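Local coordinates for protein shikimate 5-dehydrogenase (PDB 2D5C) that catalyses the reversible, NADPH-linked reduction of 3-dehydroshikimate to shikimate on the pathway to chorismate and the aromatic amino acids, at residues A[41-44]-A[45-49]; A[216-220]-A[221-225]; A[246-250]-A[251-255]. One frame throughout, in Å; residues are numbered along the deposited sequence.

Contact 1: A[41-44]-A[45-49]; sequences EALP and GRLKE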
loop_
_atom_site.group_PDB
_atom_site.type_symbol
_atom_site.label_atom_id
_atom_site.label_comp_id
_atom_site.label_asym_id
_atom_site.label_seq_id
_atom_site.Cartn_x
_atom_site.Cartn_y
_atom_site.Cartn_z
ATOM N N GLU A 41 -4.842 -21.991 -12.243
ATOM C CA GLU A 41 -5.312 -22.818 -11.135
ATOM C C GLU A 41 -4.467 -22.626 -9.876
ATOM O O GLU A 41 -4.917 -22.922 -8.765
ATOM C CB GLU A 41 -5.327 -24.296 -11.545
ATOM C CG GLU A 41 -6.614 -25.054 -11.161
ATOM C CD GLU A 41 -7.783 -24.734 -12.087
ATOM O OE1 GLU A 41 -7.642 -23.828 -12.943
ATOM O OE2 GLU A 41 -8.842 -25.384 -11.967
ATOM N N ALA A 42 -3.243 -22.136 -10.048
ATOM C CA ALA A 42 -2.351 -21.927 -8.907
ATOM C C ALA A 42 -2.482 -20.527 -8.297
ATOM O O ALA A 42 -1.979 -20.277 -7.203
ATOM C CB ALA A 42 -0.897 -22.171 -9.332
ATOM N N LEU A 43 -3.169 -19.632 -8.999
ATOM C CA LEU A 43 -3.347 -18.249 -8.548
ATOM C C LEU A 43 -3.851 -18.061 -7.114
ATOM O O LEU A 43 -3.260 -17.299 -6.344
ATOM C CB LEU A 43 -4.268 -17.493 -9.516
ATOM C CG LEU A 43 -4.428 -15.978 -9.288
ATOM C CD1 LEU A 43 -3.064 -15.281 -9.308
ATOM C CD2 LEU A 43 -5.322 -15.390 -10.376
ATOM N N PRO A 44 -4.953 -18.731 -6.735
ATOM C CA PRO A 44 -5.475 -18.582 -5.372
ATOM C C PRO A 44 -4.448 -18.884 -4.287
ATOM O O PRO A 44 -4.258 -18.093 -3.363
ATOM C CB PRO A 44 -6.652 -19.553 -5.352
ATOM C CG PRO A 44 -7.164 -19.456 -6.762
ATOM C CD PRO A 44 -5.880 -19.523 -7.564
ATOM N N GLY A 45 -3.788 -20.032 -4.400
ATOM C CA GLY A 45 -2.786 -20.395 -3.418
ATOM C C GLY A 45 -1.581 -19.479 -3.491
ATOM O O GLY A 45 -0.929 -19.216 -2.479
ATOM N N ARG A 46 -1.299 -18.987 -4.693
ATOM C CA ARG A 46 -0.164 -18.102 -4.935
ATOM C C ARG A 46 -0.357 -16.750 -4.247
ATOM O O ARG A 46 0.587 -16.193 -3.689
ATOM C CB ARG A 46 0.020 -17.890 -6.442
ATOM C CG ARG A 46 1.280 -17.112 -6.822
ATOM C CD ARG A 46 2.552 -17.936 -6.623
ATOM N NE ARG A 46 2.702 -18.961 -7.656
ATOM C CZ ARG A 46 2.650 -20.268 -7.434
ATOM N NH1 ARG A 46 2.454 -20.733 -6.209
ATOM N NH2 ARG A 46 2.791 -21.114 -8.440
ATOM N N LEU A 47 -1.574 -16.217 -4.294
ATOM C CA LEU A 47 -1.841 -14.930 -3.652
ATOM C C LEU A 47 -1.800 -15.079 -2.136
ATOM O O LEU A 47 -1.480 -14.128 -1.415
ATOM C CB LEU A 47 -3.195 -14.372 -4.101
ATOM C CG LEU A 47 -3.323 -13.996 -5.579
ATOM C CD1 LEU A 47 -4.748 -13.543 -5.856
ATOM C CD2 LEU A 47 -2.337 -12.886 -5.948
ATOM N N LYS A 48 -2.120 -16.275 -1.645
ATOM C CA LYS A 48 -2.083 -16.535 -0.209
ATOM C C LYS A 48 -0.646 -16.381 0.256
ATOM O O LYS A 48 -0.377 -15.828 1.320
ATOM C CB LYS A 48 -2.563 -17.958 0.105
ATOM C CG LYS A 48 -4.021 -18.060 0.532
ATOM C CD LYS A 48 -4.133 -18.447 2.007
ATOM C CE LYS A 48 -3.566 -19.840 2.264
ATOM N NZ LYS A 48 -3.625 -20.223 3.700
ATOM N N GLU A 49 0.279 -16.884 -0.553
ATOM C CA GLU A 49 1.694 -16.796 -0.234
ATOM C C GLU A 49 2.160 -15.354 -0.327
ATOM O O GLU A 49 2.947 -14.896 0.498
ATOM C CB GLU A 49 2.502 -17.662 -1.196
ATOM C CG GLU A 49 2.254 -19.143 -1.026
ATOM C CD GLU A 49 2.732 -19.942 -2.221
ATOM O OE1 GLU A 49 2.200 -19.730 -3.334
ATOM O OE2 GLU A 49 3.640 -20.782 -2.047
#
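Leu43 and Leu47, one helical turn apart, cross obliquely on the buried side of the helix, CD1 of Leu43 resting 4.0 Å from CG of Leu47. In Leu47, CG lies anti to the carbonyl carbon (chi1 -65°), which tips the side chain back toward the preceding turn. Leucine suits both places: Leu43 also packs on Leu63 and Ala66, and Leu47 on His70.

Another flank belongs to Arg46. Its chain, bent at chi2 and chi3, brings NH2 within 3.9 Å of the small methyl CB of Ala42, while NH1 forms a salt bridge to Glu49 OE1 at 3.1 Å. That carboxylate oxygen lies at the guanidinium edge, in its plane, and accepts through its syn lone pair. NE and NH2 are bound by Thr38 OG1 and Asp37 O, and Trp36 adds a cation-pi contact; so many partners should fix the group's rotation.

The backbone repeats the i to i+4 pattern: Arg46 N to Ala42 O and Leu47 N to Leu43 O, each 2.9 Å, then the longer Lys48 N to Pro44 O. Pro44, lacking an N-H, fits a first turn where none is needed. This is the opening of an amphipathic helix, 43-53, in the substrate-binding domain.

Contact 2: A[216-220]-A[221-225]; sequences REAKA and KGLKV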
loop_
_atom_site.group_PDB
_atom_site.type_symbol
_atom_site.label_atom_id
_atom_site.label_comp_id
_atom_site.label_asym_id
_atom_site.label_seq_id
_atom_site.Cartn_x
_atom_site.Cartn_y
_atom_site.Cartn_z
ATOM N N ARG A 216 7.320 -3.506 -38.160
ATOM C CA ARG A 216 8.101 -3.365 -39.381
ATOM C C ARG A 216 7.182 -2.928 -40.517
ATOM O O ARG A 216 7.567 -2.127 -41.361
ATOM C CB ARG A 216 8.807 -4.685 -39.718
ATOM C CG ARG A 216 9.964 -5.020 -38.781
ATOM C CD ARG A 216 10.406 -6.478 -38.942
ATOM N NE ARG A 216 11.544 -6.840 -38.099
ATOM C CZ ARG A 216 12.820 -6.609 -38.416
ATOM N NH1 ARG A 216 13.127 -6.009 -39.558
ATOM N NH2 ARG A 216 13.796 -7.002 -37.606
ATOM N N GLU A 217 5.958 -3.445 -40.538
ATOM C CA GLU A 217 5.007 -3.058 -41.574
ATOM C C GLU A 217 4.634 -1.592 -41.400
ATOM O O GLU A 217 4.556 -0.834 -42.371
ATOM C CB GLU A 217 3.734 -3.899 -41.476
ATOM C CG GLU A 217 3.906 -5.313 -41.967
ATOM C CD GLU A 217 2.675 -6.161 -41.686
ATOM O OE1 GLU A 217 2.149 -6.057 -40.564
ATOM O OE2 GLU A 217 2.243 -6.923 -42.575
ATOM N N ALA A 218 4.386 -1.203 -40.154
ATOM C CA ALA A 218 3.999 0.173 -39.863
ATOM C C ALA A 218 5.119 1.142 -40.241
ATOM O O ALA A 218 4.870 2.183 -40.856
ATOM C CB ALA A 218 3.654 0.319 -38.382
ATOM N N LYS A 219 6.351 0.808 -39.875
ATOM C CA LYS A 219 7.455 1.699 -40.200
ATOM C C LYS A 219 7.616 1.826 -41.722
ATOM O O LYS A 219 7.756 2.930 -42.249
ATOM C CB LYS A 219 8.744 1.198 -39.545
ATOM C CG LYS A 219 9.933 2.107 -39.742
ATOM C CD LYS A 219 11.006 1.853 -38.686
ATOM C CE LYS A 219 11.531 0.432 -38.735
ATOM N NZ LYS A 219 12.556 0.193 -37.679
ATOM N N ALA A 220 7.561 0.702 -42.432
ATOM C CA ALA A 220 7.692 0.726 -43.894
ATOM C C ALA A 220 6.548 1.459 -44.597
ATOM O O ALA A 220 6.704 1.942 -45.737
ATOM C CB ALA A 220 7.790 -0.708 -44.427
ATOM N N LYS A 221 5.405 1.540 -43.916
ATOM C CA LYS A 221 4.204 2.185 -44.439
ATOM C C LYS A 221 4.246 3.702 -44.305
ATOM O O LYS A 221 3.407 4.406 -44.862
ATOM C CB LYS A 221 2.969 1.671 -43.695
ATOM C CG LYS A 221 1.645 2.032 -44.342
ATOM C CD LYS A 221 1.410 1.201 -45.593
ATOM C CE LYS A 221 1.384 -0.285 -45.258
ATOM N NZ LYS A 221 1.318 -1.148 -46.467
ATOM N N GLY A 222 5.214 4.204 -43.553
ATOM C CA GLY A 222 5.312 5.636 -43.366
ATOM C C GLY A 222 4.633 6.102 -42.096
ATOM O O GLY A 222 4.111 7.218 -42.050
ATOM N N LEU A 223 4.617 5.247 -41.071
ATOM C CA LEU A 223 4.021 5.597 -39.787
ATOM C C LEU A 223 5.118 5.743 -38.747
ATOM O O LEU A 223 6.154 5.079 -38.823
ATOM C CB LEU A 223 3.039 4.507 -39.303
ATOM C CG LEU A 223 1.895 4.097 -40.231
ATOM C CD1 LEU A 223 1.004 3.116 -39.472
ATOM C CD2 LEU A 223 1.095 5.298 -40.681
ATOM N N LYS A 224 4.893 6.613 -37.767
ATOM C CA LYS A 224 5.853 6.797 -36.687
ATOM C C LYS A 224 5.606 5.587 -35.776
ATOM O O LYS A 224 4.455 5.204 -35.577
ATOM C CB LYS A 224 5.553 8.101 -35.936
ATOM C CG LYS A 224 6.635 8.502 -34.948
ATOM C CD LYS A 224 6.269 9.796 -34.226
ATOM C CE LYS A 224 7.361 10.219 -33.255
ATOM N NZ LYS A 224 8.657 10.456 -33.947
ATOM N N VAL A 225 6.656 4.986 -35.227
ATOM C CA VAL A 225 6.447 3.800 -34.395
ATOM C C VAL A 225 7.132 3.792 -33.040
ATOM O O VAL A 225 8.101 4.512 -32.806
ATOM C CB VAL A 225 6.904 2.492 -35.126
ATOM C CG1 VAL A 225 6.126 2.298 -36.415
ATOM C CG2 VAL A 225 8.408 2.534 -35.391
#
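Helix 213-220 ends in a Schellman motif, in which the chain reverses at Gly222 with a positive phi of 95°, Gly222 N donating to Lys219 O at 3.1 Å from above the carbonyl plane and Leu223 N reaching past it to Ala218 O, also at 3.1 Å.

The reversal folds two apolar side chains of the outgoing segment back against Ala218. From Leu223, CD1 comes within 4.0 Å of Ala218 CB; Val225 offers CG1 to the same methyl at 3.7 Å. Val225 points its CB toward the helix and holds CG1 anti to its carbonyl carbon (chi1 -60°), so that this branch also lies 3.8 Å from Lys219 N. Alanine suits the middle of this group, its single methyl being short enough for strand and helix to come close; it also touches Phe196 and Ala202 of strand 201-204, the first strand of the right-handed, Rossmann-type beta-alpha-beta unit that strand 224-226 completes.

Lys221 leads its amino group away from the turn. With CG beside its carbonyl carbon and bends at chi2 and chi3, the chain carries NZ to the carbonyl oxygen of Ala193, while CB sits 3.2 Å from Glu217 O. The carboxylate of Glu217 likewise leads away from the turn, with OE1 hydrogen-bonded to Ser189 OG.

Lys221 N, between Glu217 O and Ala218 O, makes only weak bonds to both. Glycine is called for at the turn, because a CB at these backbone angles would be jammed against the carbonyl oxygen of Lys221.

The chemistry is thus divided: the methyl contacts of Leu223 and Val225 with Ala218 hold the turn and the start of strand 224-226 against the helix, and because backbone N-H groups take up the carbonyls at the helix end, the side chains gathered on Ala218 can be purely apolar.

Contact 3: A[246-250]-A[251-255]; sequences LLPDP and SGMEE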
loop_
_atom_site.group_PDB
_atom_site.type_symbol
_atom_site.label_atom_id
_atom_site.label_comp_id
_atom_site.label_asym_id
_atom_site.label_seq_id
_atom_site.Cartn_x
_atom_site.Cartn_y
_atom_site.Cartn_z
ATOM N N LEU A 246 8.758 5.460 -4.022
ATOM C CA LEU A 246 9.903 5.974 -4.781
ATOM C C LEU A 246 9.766 5.653 -6.265
ATOM O O LEU A 246 9.374 4.549 -6.621
ATOM C CB LEU A 246 11.203 5.356 -4.254
ATOM C CG LEU A 246 11.586 5.694 -2.808
ATOM C CD1 LEU A 246 12.767 4.849 -2.375
ATOM C CD2 LEU A 246 11.906 7.169 -2.703
ATOM N N LEU A 247 10.100 6.615 -7.125
ATOM C CA LEU A 247 10.020 6.390 -8.567
ATOM C C LEU A 247 11.399 6.140 -9.194
ATOM O O LEU A 247 12.227 7.047 -9.267
ATOM C CB LEU A 247 9.363 7.593 -9.260
ATOM C CG LEU A 247 9.082 7.476 -10.771
ATOM C CD1 LEU A 247 8.016 6.423 -11.041
ATOM C CD2 LEU A 247 8.610 8.823 -11.300
ATOM N N PRO A 248 11.672 4.902 -9.626
ATOM C CA PRO A 248 12.972 4.624 -10.244
ATOM C C PRO A 248 12.960 5.275 -11.635
ATOM O O PRO A 248 11.884 5.557 -12.180
ATOM C CB PRO A 248 13.009 3.098 -10.294
ATOM C CG PRO A 248 11.548 2.733 -10.461
ATOM C CD PRO A 248 10.870 3.671 -9.495
ATOM N N ASP A 249 14.134 5.519 -12.213
ATOM C CA ASP A 249 14.201 6.156 -13.532
ATOM C C ASP A 249 13.658 5.239 -14.621
ATOM O O ASP A 249 14.217 4.175 -14.877
ATOM C CB ASP A 249 15.639 6.539 -13.886
ATOM C CG ASP A 249 15.710 7.373 -15.148
ATOM O OD1 ASP A 249 15.631 8.614 -15.049
ATOM O OD2 ASP A 249 15.809 6.785 -16.239
ATOM N N PRO A 250 12.552 5.643 -15.282
ATOM C CA PRO A 250 11.935 4.840 -16.343
ATOM C C PRO A 250 12.864 4.519 -17.512
ATOM O O PRO A 250 12.871 3.399 -18.017
ATOM C CB PRO A 250 10.734 5.691 -16.766
ATOM C CG PRO A 250 10.387 6.427 -15.495
ATOM C CD PRO A 250 11.747 6.844 -15.002
ATOM N N SER A 251 13.642 5.505 -17.943
ATOM C CA SER A 251 14.570 5.295 -19.052
ATOM C C SER A 251 15.631 4.274 -18.658
ATOM O O SER A 251 16.085 3.480 -19.484
ATOM C CB SER A 251 15.225 6.618 -19.452
ATOM O OG SER A 251 14.271 7.511 -20.002
ATOM N N GLY A 252 16.031 4.300 -17.391
ATOM C CA GLY A 252 17.019 3.352 -16.916
ATOM C C GLY A 252 16.446 1.949 -16.937
ATOM O O GLY A 252 17.124 0.987 -17.289
ATOM N N MET A 253 15.181 1.824 -16.548
ATOM C CA MET A 253 14.542 0.526 -16.555
ATOM C C MET A 253 14.350 0.029 -17.989
ATOM O O MET A 253 14.428 -1.169 -18.250
ATOM C CB MET A 253 13.195 0.602 -15.826
ATOM C CG MET A 253 13.368 0.828 -14.327
ATOM S SD MET A 253 11.800 0.987 -13.425
ATOM C CE MET A 253 11.167 -0.659 -13.645
ATOM N N GLU A 254 14.109 0.947 -18.916
ATOM C CA GLU A 254 13.907 0.556 -20.308
ATOM C C GLU A 254 15.213 -0.023 -20.832
ATOM O O GLU A 254 15.236 -1.098 -21.438
ATOM C CB GLU A 254 13.508 1.759 -21.159
ATOM C CG GLU A 254 12.976 1.372 -22.531
ATOM C CD GLU A 254 12.832 2.561 -23.451
ATOM O OE1 GLU A 254 12.360 3.623 -22.988
ATOM O OE2 GLU A 254 13.184 2.429 -24.641
ATOM N N GLU A 255 16.299 0.696 -20.571
ATOM C CA GLU A 255 17.628 0.275 -20.997
ATOM C C GLU A 255 17.973 -1.102 -20.443
ATOM O O GLU A 255 18.571 -1.927 -21.132
ATOM C CB GLU A 255 18.668 1.298 -20.538
ATOM C CG GLU A 255 20.097 0.961 -20.928
ATOM C CD GLU A 255 20.226 0.590 -22.393
ATOM O OE1 GLU A 255 19.613 1.280 -23.237
ATOM O OE2 GLU A 255 20.947 -0.385 -22.701
#
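Pro248 is the first residue of the incoming loop to meet the helix, its ring crossing the Met253 side chain at a slant with CG 3.4 Å from SD. The thioether is placed by a chain that leaves with CG anti to the carbonyl carbon and turns only at chi3 (66°), which swings the terminal methyl aside and leaves sulfur facing the proline. Both places are buried: the rigid, apolar ring also packs on Phe240, Ala23 and Leu27, while methionine, long and flexible, can reach between helix 229-244, at Ala237, and helix 16-26, at Met19, His20 and Phe22.

Asp249 follows, at the N-cap. Its carboxylate reaches forward over the first turn: OD2 accepts from Gly252 N at 2.7 Å, using the lone pair directed away from OD1, and lies 3.3 Å from Ser251 CB. CG stands anti to the backbone N (chi1 -172°), and this rotation brings OD2 to the amide of Gly252. The negative charge there would probably interact favourably with the helix dipole. The backbone carbonyl of Asp249 takes up a second amide, Met253 N, at 3.0 Å and in the carbonyl plane.

Pro250 opens the helix itself. Having no N-H, it loses nothing in the first turn, and its ring already restricts phi to a helical value; the side chain packs on Trp234. Its carbonyl oxygen receives Glu254 N at 2.9 Å, the next bond of the regular series. The carboxylate of Glu254 is engaged further along the helix, in a salt bridge with Arg258.

Taken together, this is a classic aspartate N-cap followed by proline at the first helical position, the start of helix 250-260, packed against helices 229-244 and 16-26.

All three contacts are local and mark helix ends, met in series along the chain. Contact 1 lies in the first turns of helix 43-53 in the substrate-binding domain, contact 2 closes helix 213-220 and leads into strand 224-226, an outermost strand of the parallel, NADP-binding sheet, and contact 3 starts helix 250-260. Contacts 1 and 2 lie on opposite sides of the chain's centre, their centres 42 Å apart. Contact 3 is 29 Å from contact 1 and 27 Å from contact 2, centre to centre, and none touches another. Contact 3 packs on helix 16-26, and the side chain of Met253 lies about 10 Å from bound shikimate, consistent with contact 3 lying where the two domains meet.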